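Local coordinates for polysaccharide biosynthesis protein CapD (Bacillus thuringiensis HD-771, PDB 6BWC) that probably acts, as an NADP-binding member of the short-chain dehydrogenase superfamily, on UDP-N-acetylglucosamine in the pathway to CMP-pseudaminic acid, an activated sugar for flagellin glycosylation, at residues 3-8 with 28-33. The protein carries 2 engineered substitutions. Numbering follows the deposited sequence.
Sequences MFFKDK and LQEKPK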
ATOM      1  N   MET C   3     -21.975  33.572 -16.672  1.00 34.32           N
ATOM      2  CA  MET C   3     -23.168  32.926 -15.992  1.00 36.68           C
ATOM      3  C   MET C   3     -22.732  32.034 -14.762  1.00 34.01           C
ATOM      4  O   MET C   3     -22.292  32.589 -13.741  1.00 34.69           O
ATOM      5  CB  MET C   3     -24.067  32.209 -17.070  1.00 38.87           C
ATOM      6  CG  MET C   3     -25.509  31.796 -16.679  1.00 39.96           C
ATOM      7  SD  MET C   3     -25.863  30.001 -16.584  1.00 39.13           S
ATOM      8  CE  MET C   3     -27.383  29.881 -17.532  1.00 38.68           C
ATOM      9  N   PHE C   4     -22.789  30.696 -14.881  1.00 29.58           N
ATOM     10  CA  PHE C   4     -22.668  29.740 -13.758  1.00 26.85           C
ATOM     11  C   PHE C   4     -21.241  29.607 -13.162  1.00 26.36           C
ATOM     12  O   PHE C   4     -21.075  29.480 -11.939  1.00 25.47           O
ATOM     13  CB  PHE C   4     -23.181  28.360 -14.237  1.00 25.79           C
ATOM     14  CG  PHE C   4     -23.276  27.292 -13.153  1.00 25.15           C
ATOM     15  CD1 PHE C   4     -24.408  27.188 -12.338  1.00 24.77           C
ATOM     16  CD2 PHE C   4     -22.262  26.343 -12.998  1.00 24.45           C
ATOM     17  CE1 PHE C   4     -24.510  26.186 -11.378  1.00 24.65           C
ATOM     18  CE2 PHE C   4     -22.348  25.351 -12.030  1.00 24.10           C
ATOM     19  CZ  PHE C   4     -23.478  25.270 -11.221  1.00 24.47           C
ATOM     20  N   PHE C   5     -20.219  29.615 -14.016  1.00 25.80           N
ATOM     21  CA  PHE C   5     -18.852  29.349 -13.572  1.00 25.77           C
ATOM     22  C   PHE C   5     -18.080  30.623 -13.252  1.00 27.32           C
ATOM     23  O   PHE C   5     -16.912  30.554 -12.844  1.00 27.51           O
ATOM     24  CB  PHE C   5     -18.106  28.526 -14.611  1.00 25.73           C
ATOM     25  CG  PHE C   5     -18.644  27.125 -14.785  1.00 25.83           C
ATOM     26  CD1 PHE C   5     -18.625  26.221 -13.725  1.00 25.62           C
ATOM     27  CD2 PHE C   5     -19.134  26.689 -16.024  1.00 25.73           C
ATOM     28  CE1 PHE C   5     -19.093  24.918 -13.884  1.00 26.06           C
ATOM     29  CE2 PHE C   5     -19.603  25.392 -16.186  1.00 26.17           C
ATOM     30  CZ  PHE C   5     -19.586  24.502 -15.112  1.00 26.17           C
ATOM     31  N   LYS C   6     -18.736  31.775 -13.434  1.00 28.14           N
ATOM     32  CA  LYS C   6     -18.228  33.080 -13.021  1.00 27.14           C
ATOM     33  C   LYS C   6     -17.545  32.962 -11.677  1.00 25.58           C
ATOM     34  O   LYS C   6     -18.172  32.684 -10.674  1.00 23.33           O
ATOM     35  CB  LYS C   6     -19.388  34.085 -12.925  1.00 29.24           C
ATOM     36  CG  LYS C   6     -19.006  35.518 -12.542  1.00 30.29           C
ATOM     37  CD  LYS C   6     -18.459  36.301 -13.733  1.00 30.94           C
ATOM     38  CE  LYS C   6     -18.148  37.754 -13.383  1.00 31.18           C
ATOM     39  NZ  LYS C   6     -19.346  38.527 -12.939  1.00 30.69           N
ATOM     40  N   ASP C   7     -16.239  33.165 -11.685  1.00 26.68           N
ATOM     41  CA  ASP C   7     -15.460  33.267 -10.476  1.00 26.63           C
ATOM     42  C   ASP C   7     -15.430  32.026  -9.602  1.00 26.21           C
ATOM     43  O   ASP C   7     -15.299  32.121  -8.382  1.00 25.28           O
ATOM     44  CB  ASP C   7     -15.908  34.498  -9.700  1.00 28.07           C
ATOM     45  CG  ASP C   7     -14.888  35.564  -9.754  1.00 31.04           C
ATOM     46  OD1 ASP C   7     -14.684  36.109 -10.878  1.00 30.76           O
ATOM     47  OD2 ASP C   7     -14.253  35.799  -8.686  1.00 33.11           O
ATOM     48  N   LYS C   8     -15.531  30.860 -10.241  1.00 26.43           N
ATOM     49  CA  LYS C   8     -15.405  29.562  -9.562  1.00 25.49           C
ATOM     50  C   LYS C   8     -14.068  28.870  -9.907  1.00 23.69           C
ATOM     51  O   LYS C   8     -13.287  29.343 -10.753  1.00 23.77           O
ATOM     52  CB  LYS C   8     -16.599  28.649  -9.914  1.00 25.72           C
ATOM     53  CG  LYS C   8     -17.967  29.232  -9.597  1.00 25.93           C
ATOM     54  CD  LYS C   8     -18.203  29.397  -8.099  1.00 26.32           C
ATOM     55  CE  LYS C   8     -19.690  29.594  -7.789  1.00 27.12           C
ATOM     56  NZ  LYS C   8     -19.938  30.411  -6.563  1.00 27.24           N
ATOM     57  N   LEU C  28     -14.181  28.182 -20.023  1.00 23.02           N
ATOM     58  CA  LEU C  28     -13.343  29.393 -20.023  1.00 24.76           C
ATOM     59  C   LEU C  28     -14.075  30.680 -20.436  1.00 26.22           C
ATOM     60  O   LEU C  28     -13.711  31.756 -19.973  1.00 25.94           O
ATOM     61  CB  LEU C  28     -12.062  29.202 -20.878  1.00 24.77           C
ATOM     62  CG  LEU C  28     -10.838  28.539 -20.206  1.00 24.54           C
ATOM     63  CD1 LEU C  28      -9.719  28.271 -21.201  1.00 24.15           C
ATOM     64  CD2 LEU C  28     -10.290  29.365 -19.050  1.00 24.92           C
ATOM     65  N   GLN C  29     -15.096  30.578 -21.284  1.00 28.48           N
ATOM     66  CA  GLN C  29     -15.858  31.766 -21.699  1.00 30.19           C
ATOM     67  C   GLN C  29     -16.843  32.293 -20.647  1.00 28.27           C
ATOM     68  O   GLN C  29     -17.242  33.455 -20.733  1.00 29.29           O
ATOM     69  CB  GLN C  29     -16.555  31.539 -23.045  1.00 34.01           C
ATOM     70  CG  GLN C  29     -15.628  31.795 -24.227  1.00 38.41           C
ATOM     71  CD  GLN C  29     -16.082  31.104 -25.499  1.00 46.10           C
ATOM     72  OE1 GLN C  29     -17.253  30.709 -25.630  1.00 51.81           O
ATOM     73  NE2 GLN C  29     -15.153  30.946 -26.453  1.00 49.09           N
ATOM     74  N   GLU C  30     -17.229  31.476 -19.664  1.00 25.20           N
ATOM     75  CA  GLU C  30     -17.941  32.004 -18.485  1.00 24.30           C
ATOM     76  C   GLU C  30     -17.019  32.646 -17.425  1.00 24.66           C
ATOM     77  O   GLU C  30     -17.485  33.160 -16.400  1.00 23.57           O
ATOM     78  CB  GLU C  30     -18.797  30.924 -17.850  1.00 23.55           C
ATOM     79  CG  GLU C  30     -20.034  30.597 -18.662  1.00 22.51           C
ATOM     80  CD  GLU C  30     -20.730  29.355 -18.171  1.00 21.56           C
ATOM     81  OE1 GLU C  30     -20.719  29.111 -16.948  1.00 21.71           O
ATOM     82  OE2 GLU C  30     -21.287  28.627 -19.007  1.00 20.34           O
ATOM     83  N   LYS C  31     -15.715  32.612 -17.675  1.00 25.44           N
ATOM     84  CA  LYS C  31     -14.752  33.451 -16.971  1.00 26.48           C
ATOM     85  C   LYS C  31     -14.637  33.070 -15.480  1.00 24.46           C
ATOM     86  O   LYS C  31     -15.013  33.831 -14.614  1.00 24.23           O
ATOM     87  CB  LYS C  31     -15.117  34.928 -17.191  1.00 29.06           C
ATOM     88  CG  LYS C  31     -13.934  35.890 -17.142  1.00 32.48           C
ATOM     89  CD  LYS C  31     -13.211  35.996 -18.480  1.00 34.91           C
ATOM     90  CE  LYS C  31     -13.909  36.920 -19.476  1.00 37.59           C
ATOM     91  NZ  LYS C  31     -13.360  36.820 -20.877  1.00 39.62           N
ATOM     92  N   PRO C  32     -14.124  31.866 -15.188  1.00 23.62           N
ATOM     93  CA  PRO C  32     -13.979  31.356 -13.826  1.00 23.17           C
ATOM     94  C   PRO C  32     -12.696  31.803 -13.184  1.00 21.27           C
ATOM     95  O   PRO C  32     -11.802  32.286 -13.885  1.00 19.91           O
ATOM     96  CB  PRO C  32     -13.896  29.848 -14.048  1.00 24.00           C
ATOM     97  CG  PRO C  32     -13.127  29.728 -15.321  1.00 24.09           C
ATOM     98  CD  PRO C  32     -13.565  30.906 -16.162  1.00 24.23           C
ATOM     99  N   LYS C  33     -12.575  31.589 -11.882  1.00 20.22           N
ATOM    100  CA  LYS C  33     -11.369  32.017 -11.210  1.00 21.73           C
ATOM    101  C   LYS C  33     -10.160  31.284 -11.757  1.00 19.63           C
ATOM    102  O   LYS C  33      -9.199  31.925 -12.181  1.00 19.22           O
ATOM    103  CB  LYS C  33     -11.424  31.848  -9.697  1.00 24.44           C
ATOM    104  CG  LYS C  33     -10.155  32.399  -9.013  1.00 26.99           C
ATOM    105  CD  LYS C  33     -10.415  32.948  -7.614  1.00 28.86           C
ATOM    106  CE  LYS C  33      -9.434  34.050  -7.231  1.00 30.50           C
ATOM    107  NZ  LYS C  33      -9.919  34.769  -6.017  1.00 31.78           N
TER
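The nearest CA atoms across the contact are those of D7 and P32, 4.1 Å apart, where the type II turn F5 to K8 lies against the chain leaving helix 18-29. Two main-chain bonds join them: D7 N donates to K31 O at 3.2 Å, and K33 N to K8 O is a weak bond, 2.6 Å with an N-H...O angle of 126°. K31 has positive phi, which marks the break from helical geometry after that helix. Between the two bonds, P32 CA sits 3.2 Å from F5 O in a C-H...O contact, while the proline's CB packs near K8 O.

E30 supplies the main side-chain link. Its CG lies anti to the carbonyl carbon and the chain beyond is extended, carrying the carboxylate to the backbone of 3-8. There OE1 accepts F5 N at 3.0 Å with an N-H...O angle of 150°. The same oxygen lies obliquely by the F5 ring, 3.0 Å from CD2, with ring and carboxylate planes 16° apart. OE2 forms a salt bridge with K219 of helix 207-220, so the carboxylate is held through both oxygens. F5, buried, also meets Y81 edge-to-face and touches V10 and F83, tying the turn to the central sheet.

K8 also bonds through its backbone to V34, continuing the pairing at K33 toward strands 9-13 and 34-39, neighbouring parallel strands. The lead-in to the first strand thus lies against the helix-to-strand return of the first beta-alpha-beta unit of an NADP-binding Rossmann fold, at its surface.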